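Local coordinates for Rho GTPase-activating protein 15 (Homo sapiens, PDB 3BYI) that uses its RhoGAP domain, the all-helical part present here, to stimulate GTP hydrolysis by Rho-type GTPases such as RAC1, returning them to the inactive GDP-bound state, at residues D17-S22 with I72-E77; H23-C28 with P141-T146; F99-P104 with G176-R181. All coordinates share one frame; numbering follows the deposited sequence.

Contact 1 (D17-S22 with I72-E77); sequences DQIFGS and IVNQEE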
# COMPACT_ATOMS: atom_id res chain seq x y z
N ASP A 17 5.87 16.99 -9.06
CA ASP A 17 6.09 15.52 -8.98
C ASP A 17 6.72 15.09 -7.66
O ASP A 17 7.58 14.20 -7.61
CB ASP A 17 6.96 15.01 -10.13
CG ASP A 17 6.17 14.43 -11.27
OD1 ASP A 17 5.10 13.87 -11.03
OD2 ASP A 17 6.66 14.50 -12.41
N GLN A 18 6.24 15.71 -6.59
CA GLN A 18 6.91 15.66 -5.31
C GLN A 18 6.78 14.31 -4.58
O GLN A 18 7.76 13.85 -4.02
CB GLN A 18 6.37 16.80 -4.44
CG GLN A 18 7.25 17.11 -3.25
CD GLN A 18 8.65 17.54 -3.65
OE1 GLN A 18 8.81 18.50 -4.39
NE2 GLN A 18 9.66 16.82 -3.17
N ILE A 19 5.60 13.68 -4.61
CA ILE A 19 5.28 12.55 -3.70
C ILE A 19 5.31 11.20 -4.40
O ILE A 19 5.96 10.26 -3.94
CB ILE A 19 3.88 12.72 -3.03
CG1 ILE A 19 3.75 14.08 -2.32
CG2 ILE A 19 3.63 11.60 -2.02
CD1 ILE A 19 4.72 14.31 -1.21
N PHE A 20 4.55 11.09 -5.48
CA PHE A 20 4.40 9.81 -6.16
C PHE A 20 5.70 9.56 -6.91
O PHE A 20 6.24 10.49 -7.53
CB PHE A 20 3.21 9.81 -7.11
CG PHE A 20 1.88 9.61 -6.44
CD1 PHE A 20 1.38 10.55 -5.54
CD2 PHE A 20 1.09 8.51 -6.73
CE1 PHE A 20 0.11 10.36 -4.92
CE2 PHE A 20 -0.19 8.35 -6.13
CZ PHE A 20 -0.65 9.28 -5.23
N GLY A 21 6.21 8.33 -6.80
CA GLY A 21 7.45 7.92 -7.46
C GLY A 21 8.71 8.18 -6.66
O GLY A 21 9.80 7.90 -7.15
N SER A 22 8.58 8.78 -5.47
CA SER A 22 9.72 8.99 -4.57
C SER A 22 9.78 7.80 -3.62
O SER A 22 8.74 7.25 -3.24
CB SER A 22 9.60 10.30 -3.77
OG SER A 22 9.55 11.44 -4.60
N ILE A 72 -2.92 16.59 -7.73
CA ILE A 72 -3.14 17.51 -6.62
C ILE A 72 -2.16 17.21 -5.47
O ILE A 72 -1.56 18.10 -4.88
CB ILE A 72 -4.62 17.46 -6.12
CG1 ILE A 72 -5.54 18.23 -7.09
CG2 ILE A 72 -4.72 18.00 -4.72
CD1 ILE A 72 -7.07 17.99 -6.82
N VAL A 73 -1.98 15.93 -5.17
CA VAL A 73 -1.07 15.53 -4.09
C VAL A 73 0.40 15.85 -4.45
O VAL A 73 1.19 16.32 -3.60
CB VAL A 73 -1.20 14.02 -3.76
CG1 VAL A 73 -0.08 13.53 -2.81
CG2 VAL A 73 -2.58 13.71 -3.17
N ASN A 74 0.77 15.58 -5.70
CA ASN A 74 2.10 15.91 -6.19
C ASN A 74 2.38 17.42 -6.19
O ASN A 74 3.52 17.85 -5.92
CB ASN A 74 2.34 15.31 -7.60
CG ASN A 74 2.97 13.92 -7.57
OD1 ASN A 74 3.52 13.50 -6.57
ND2 ASN A 74 2.91 13.22 -8.69
N GLN A 75 1.35 18.22 -6.50
CA GLN A 75 1.43 19.68 -6.43
C GLN A 75 1.53 20.18 -4.99
O GLN A 75 1.62 21.38 -4.77
CB GLN A 75 0.22 20.33 -7.13
CG GLN A 75 0.24 20.30 -8.67
CD GLN A 75 1.46 20.99 -9.27
OE1 GLN A 75 2.58 20.44 -9.23
NE2 GLN A 75 1.26 22.19 -9.85
N GLU A 76 1.52 19.26 -4.03
CA GLU A 76 1.34 19.56 -2.61
C GLU A 76 0.28 20.63 -2.30
O GLU A 76 0.53 21.51 -1.51
CB GLU A 76 2.67 19.90 -1.98
CG GLU A 76 3.63 18.74 -1.95
CD GLU A 76 5.05 19.13 -1.55
OE1 GLU A 76 5.54 20.24 -1.88
OE2 GLU A 76 5.71 18.30 -0.91
N GLU A 77 -0.89 20.52 -2.94
CA GLU A 77 -2.05 21.31 -2.61
C GLU A 77 -2.69 20.67 -1.39
O GLU A 77 -2.41 19.51 -1.06
CB GLU A 77 -3.04 21.39 -3.79
CG GLU A 77 -2.42 21.87 -5.12
O HOH W 1 2.71 17.58 -9.96

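Contact 2 (H23-C28 with P141-T146); sequences HLHKVC and PPNRDT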
# COMPACT_ATOMS: atom_id res chain seq x y z
N HIS A 23 11.00 7.45 -3.19
CA HIS A 23 11.20 6.41 -2.19
C HIS A 23 10.39 6.73 -0.95
O HIS A 23 10.29 7.89 -0.55
CB HIS A 23 12.69 6.29 -1.77
CG HIS A 23 13.04 4.93 -1.23
ND1 HIS A 23 12.89 4.58 0.10
CD2 HIS A 23 13.48 3.81 -1.86
CE1 HIS A 23 13.26 3.32 0.26
NE2 HIS A 23 13.62 2.83 -0.91
N LEU A 24 9.82 5.69 -0.34
CA LEU A 24 9.12 5.82 0.95
C LEU A 24 9.97 6.63 1.94
O LEU A 24 9.47 7.47 2.66
CB LEU A 24 8.81 4.41 1.51
CG LEU A 24 8.04 4.35 2.85
CD1 LEU A 24 6.63 4.95 2.71
CD2 LEU A 24 8.01 2.94 3.38
N HIS A 25 11.28 6.40 1.93
CA HIS A 25 12.21 7.02 2.87
C HIS A 25 12.40 8.50 2.66
O HIS A 25 12.56 9.24 3.62
CB HIS A 25 13.55 6.31 2.83
CG HIS A 25 13.46 4.87 3.26
ND1 HIS A 25 14.56 4.12 3.60
CD2 HIS A 25 12.39 4.07 3.44
CE1 HIS A 25 14.17 2.90 3.94
NE2 HIS A 25 12.86 2.85 3.85
N LYS A 26 12.32 8.92 1.40
CA LYS A 26 12.37 10.33 1.07
C LYS A 26 11.05 11.02 1.37
O LYS A 26 11.04 12.16 1.83
CB LYS A 26 12.75 10.54 -0.41
CG LYS A 26 14.19 10.14 -0.73
CD LYS A 26 14.92 11.25 -1.51
N VAL A 27 9.92 10.35 1.10
CA VAL A 27 8.61 10.96 1.41
C VAL A 27 8.52 11.22 2.91
O VAL A 27 8.15 12.32 3.35
CB VAL A 27 7.43 10.11 0.92
CG1 VAL A 27 6.09 10.61 1.51
CG2 VAL A 27 7.42 10.07 -0.64
N CYS A 28 8.93 10.22 3.68
CA CYS A 28 8.83 10.24 5.12
C CYS A 28 9.82 11.20 5.72
O CYS A 28 9.51 11.89 6.67
CB CYS A 28 8.99 8.82 5.69
SG CYS A 28 7.48 7.74 5.52
N PRO A 141 12.27 1.90 9.85
CA PRO A 141 10.99 2.25 10.50
C PRO A 141 9.86 2.72 9.56
O PRO A 141 8.70 2.44 9.83
CB PRO A 141 11.39 3.36 11.49
CG PRO A 141 12.86 3.15 11.72
CD PRO A 141 13.43 2.57 10.48
N PRO A 142 10.18 3.47 8.48
CA PRO A 142 9.07 3.79 7.59
C PRO A 142 8.37 2.59 6.99
O PRO A 142 7.17 2.64 6.79
CB PRO A 142 9.73 4.65 6.49
CG PRO A 142 10.97 5.17 7.12
CD PRO A 142 11.43 4.11 8.05
N ASN A 143 9.10 1.51 6.73
CA ASN A 143 8.48 0.31 6.10
C ASN A 143 7.66 -0.47 7.13
O ASN A 143 6.54 -0.82 6.87
CB ASN A 143 9.56 -0.59 5.45
CG ASN A 143 10.38 0.14 4.41
OD1 ASN A 143 11.20 1.00 4.74
ND2 ASN A 143 10.18 -0.20 3.14
N ARG A 144 8.24 -0.70 8.29
CA ARG A 144 7.54 -1.32 9.40
C ARG A 144 6.30 -0.51 9.84
O ARG A 144 5.24 -1.07 10.02
CB ARG A 144 8.47 -1.44 10.61
CG ARG A 144 7.72 -1.86 11.89
CD ARG A 144 8.62 -2.27 13.03
NE ARG A 144 9.46 -1.16 13.44
CZ ARG A 144 10.73 -0.99 13.09
NH1 ARG A 144 11.39 -1.85 12.32
NH2 ARG A 144 11.35 0.07 13.54
N ASP A 145 6.46 0.79 10.09
CA ASP A 145 5.35 1.59 10.58
C ASP A 145 4.22 1.75 9.56
O ASP A 145 3.05 1.79 9.93
CB ASP A 145 5.80 2.97 11.03
CG ASP A 145 6.66 2.93 12.26
OD1 ASP A 145 6.84 1.85 12.87
OD2 ASP A 145 7.19 4.00 12.59
N THR A 146 4.59 1.88 8.29
CA THR A 146 3.59 1.92 7.20
C THR A 146 2.85 0.55 7.01
O THR A 146 1.63 0.50 6.78
CB THR A 146 4.28 2.43 5.92
OG1 THR A 146 4.79 3.72 6.21
CG2 THR A 146 3.33 2.54 4.68

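Contact 3 (F99-P104 with G176-R181); sequences FFRELP and GPTLLR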
# COMPACT_ATOMS: atom_id res chain seq x y z
N PHE A 99 -0.11 4.75 -5.17
CA PHE A 99 1.01 5.26 -4.38
C PHE A 99 1.98 4.13 -4.10
O PHE A 99 3.17 4.25 -4.38
CB PHE A 99 0.52 5.92 -3.08
CG PHE A 99 1.63 6.33 -2.14
CD1 PHE A 99 2.33 7.52 -2.35
CD2 PHE A 99 1.99 5.51 -1.07
CE1 PHE A 99 3.33 7.88 -1.52
CE2 PHE A 99 3.05 5.86 -0.22
CZ PHE A 99 3.69 7.04 -0.42
N PHE A 100 1.48 3.02 -3.59
CA PHE A 100 2.35 1.89 -3.28
C PHE A 100 3.00 1.26 -4.53
O PHE A 100 4.17 0.85 -4.50
CB PHE A 100 1.62 0.85 -2.48
CG PHE A 100 1.41 1.26 -1.05
CD1 PHE A 100 0.14 1.62 -0.59
CD2 PHE A 100 2.48 1.32 -0.18
CE1 PHE A 100 -0.04 2.02 0.72
CE2 PHE A 100 2.30 1.68 1.14
CZ PHE A 100 1.04 2.04 1.59
N ARG A 101 2.25 1.23 -5.63
CA ARG A 101 2.77 0.71 -6.90
C ARG A 101 3.84 1.61 -7.50
O ARG A 101 4.71 1.12 -8.19
CB ARG A 101 1.65 0.47 -7.94
CG ARG A 101 0.82 -0.80 -7.71
CD ARG A 101 -0.55 -0.78 -8.45
NE ARG A 101 -1.44 -1.83 -7.93
CZ ARG A 101 -2.77 -1.85 -8.02
NH1 ARG A 101 -3.45 -0.89 -8.63
NH2 ARG A 101 -3.45 -2.87 -7.49
N GLU A 102 3.77 2.92 -7.23
CA GLU A 102 4.69 3.88 -7.85
C GLU A 102 5.94 4.13 -6.99
O GLU A 102 6.83 4.77 -7.44
CB GLU A 102 3.95 5.20 -8.21
CG GLU A 102 4.65 5.99 -9.29
CD GLU A 102 3.84 7.13 -9.82
OE1 GLU A 102 2.60 7.11 -9.70
OE2 GLU A 102 4.46 8.06 -10.37
N LEU A 103 6.00 3.60 -5.76
CA LEU A 103 7.21 3.70 -4.95
C LEU A 103 8.32 3.13 -5.77
O LEU A 103 8.10 2.15 -6.43
CB LEU A 103 7.02 2.87 -3.68
CG LEU A 103 6.08 3.48 -2.63
CD1 LEU A 103 5.95 2.58 -1.43
CD2 LEU A 103 6.60 4.79 -2.21
N PRO A 104 9.51 3.76 -5.80
CA PRO A 104 10.59 3.12 -6.57
C PRO A 104 11.02 1.74 -6.05
O PRO A 104 11.58 0.96 -6.81
CB PRO A 104 11.76 4.12 -6.46
CG PRO A 104 11.45 4.95 -5.30
CD PRO A 104 9.95 5.03 -5.21
N GLY A 176 -0.73 -8.30 -2.42
CA GLY A 176 0.47 -9.07 -2.66
C GLY A 176 1.36 -8.42 -3.69
O GLY A 176 2.48 -8.06 -3.39
N PRO A 177 0.85 -8.29 -4.91
CA PRO A 177 1.58 -7.60 -5.97
C PRO A 177 1.85 -6.12 -5.67
O PRO A 177 2.87 -5.61 -6.09
CB PRO A 177 0.64 -7.74 -7.18
CG PRO A 177 -0.29 -8.83 -6.85
CD PRO A 177 -0.43 -8.84 -5.38
N THR A 178 0.92 -5.45 -4.99
CA THR A 178 1.02 -4.02 -4.69
C THR A 178 2.18 -3.71 -3.72
O THR A 178 2.86 -2.71 -3.87
CB THR A 178 -0.39 -3.51 -4.15
OG1 THR A 178 -1.35 -3.53 -5.22
CG2 THR A 178 -0.34 -2.13 -3.60
N LEU A 179 2.40 -4.59 -2.75
CA LEU A 179 3.31 -4.33 -1.63
C LEU A 179 4.64 -5.07 -1.73
O LEU A 179 5.64 -4.63 -1.16
CB LEU A 179 2.59 -4.66 -0.31
CG LEU A 179 1.25 -3.90 -0.05
CD1 LEU A 179 0.69 -4.32 1.22
CD2 LEU A 179 1.44 -2.42 -0.00
N LEU A 180 4.66 -6.19 -2.45
CA LEU A 180 5.86 -7.01 -2.60
C LEU A 180 6.42 -7.01 -4.04
O LEU A 180 7.64 -7.16 -4.25
CB LEU A 180 5.59 -8.43 -2.13
CG LEU A 180 5.32 -8.58 -0.63
CD1 LEU A 180 3.85 -8.82 -0.21
CD2 LEU A 180 6.19 -9.68 -0.11
N ARG A 181 5.55 -6.85 -5.03
CA ARG A 181 6.04 -6.64 -6.42
C ARG A 181 7.06 -7.71 -6.84
O ARG A 181 8.05 -7.42 -7.50
CB ARG A 181 6.67 -5.24 -6.53
CG ARG A 181 6.82 -4.67 -7.95
CD ARG A 181 7.57 -3.32 -7.89
NE ARG A 181 6.81 -2.30 -7.21
CZ ARG A 181 7.25 -1.08 -6.91
NH1 ARG A 181 8.48 -0.70 -7.25
NH2 ARG A 181 6.44 -0.23 -6.27
O HOH W 2 4.57 -1.11 -2.79

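Contact 1 (D17-S22 with I72-E77)
Asn74, in the last turn of helix 63-74, carries the polar centre of this contact. Its OD1 accepts two consecutive backbone amides of the loop: Ile19 N lies 2.9 Å from Asn74 OD1 and tilted from the carbonyl plane, while Phe20 N, 2.8 Å from the same OD1, sits in that plane on a lone pair with an almost straight bond (169°). Two bonds to one oxygen fix the rotation of the amide, which stands nearly perpendicular to the Phe20 ring. Beside it the packing is close and apolar. Val73 directs CG1 anti to its backbone N (chi1 170°), which brings this methyl into the plane of the Phe20 ring at its edge, 3.8 Å from Phe20 CE1. The Val73 and Ile19 side chains cross at about a right angle, with Val73 CG1 3.9 Å from Ile19 CG1. Helix 89-102 backs this side through Met98 and Phe99.

The other flank is partly exposed and polar, with no direct hydrogen bond across it. The aliphatic part of Gln18 lies against the Glu76 carboxylate, whose charge is answered by salt bridges to Lys16 and Arg30. A water donates to Gln75 OE1 at 3.0 Å and holds Asp17 N only weakly; the Asp17 carboxylate and Asn74 amide planes are almost perpendicular, with no hydrogen bond between Asp17 OD1 and Asn74 ND2. Glu76, with positive phi, ends the helix in a Schellman motif, and Ile19 to Ser22 form a type II beta turn: a helix C-terminus whose final asparagine side chain holds the first two backbone amides of that turn.

Contact 2 (H23-C28 with P141-T146)
The imidazole of His25 meets Asn143 at its edge and has CE1 of the neighbouring His23 over one face, 3.3 Å above the plane near the ring centre. At the edge, His25 NE2 donates to Asn143 OD1 at 2.6 Å; the bond is fairly straight (162°), lies close to the plane of the ring and uses an in-plane lone pair of the amide oxygen. Ring and amide planes are steeply inclined to each other. Pro142 also approaches the His25 ring, obliquely, through CB.

The His23 ring has its own role at its edge. Its ND1 accepts His25 N at 3.0 Å, close to the ring plane, which makes His23 the N-cap of helix 24-31, while its NE2 is bonded to Glu105.

Deeper in the contact, Leu24 lays its CD2 methyl over the start of helix 141-159, 3.5 Å from Pro142 O and 3.8 Å from Asn143 CG. The trans first torsion of Leu24 (chi1 -178°) extends the branch from its own helix to the first turn of helix 141-159. Pro142 CB lies between this methyl and Cys28, 3.9 Å from Cys28 SG. Pro36 covers Leu24, Cys28 and Thr146 from the loop before helix 37-49. The two helix segments cross almost perpendicularly, at 87°, with axes 9.9 Å apart, and so meet over a small patch.

Both ends of the Asn143 amide are engaged, since ND2 donates to Leu107 O; this sets the amide's orientation and presents its oxygen to the imidazole. Donation from His25 NE2 requires a proton there, and Glu105 could further polarise the His23 ring.

Contact 3 (F99-P104 with G176-R181)
Leu103 O accepts hydrogen bonds from both terminal nitrogens of Arg181, which approach end-on from the same face of its carbonyl plane. Arg181 NH2 lies 2.9 Å from Leu103 O and Arg181 NH1 3.0 Å from it, and the oxygen sits near the guanidinium plane, 7° out of it. The side chain starts out extended (chi1 -161°) and turns at chi3, which carries its end to the residues just past the end of helix 89-102. There the guanidinium lies among several carbonyl oxygens, with Pro104 O at its edge 3.5 Å from Arg181 NH1. This concentration of partial negative charge at a helix C-terminus probably favours the cation.

Water joins the two backbones, donating to Phe100 O and to Thr178 O, each 2.6 Å away. Nearby, the extended Arg101 side chain brings NE and NH2 obliquely to Thr178 OG1, both through weak bonds of 3.2 Å; that hydroxyl is also bonded to Val174 O.

Next to these polar groups the contact turns apolar. Leu179 CD2 makes a CH-pi contact over one face of Phe100, 4.1 Å from the ring centroid, while Phe99 CD2 lies over the opposite face. Thr178 CG2 rests against Phe100 CB, and Leu150 of helix 141-159 touches both Phe100 and Leu179.

Arg101 lies about 9 Å, side chain to side chain, from Arg58, the predicted arginine finger. The arrangement belongs to the helical core of the RhoGAP fold near that finger: the C-terminal ends of helices 89-102 and 168-180 joined by an arginine that donates twice to Leu103 O.

From the N terminus, the loop at 17-22 and the start of helix 24-31 come first in the chain, and both find their partners later in it. Contact 1 closes first, across 49 residues, when helix 63-74 ends against the loop. Helix 89-102 follows and supplies the first half of contact 3. Contact 2 closes next, when helix 141-159 returns to helix 24-31, and contact 3 last, at the end of helix 168-180. Contacts 1 and 2 thus cross, as do 2 and 3, whereas 1 and 3 are in series. They also touch: Val27 packs on Ile19, Pro104 on Ser22 and His23, and Thr146 on Phe100, tying the N-terminal loop to the helical core.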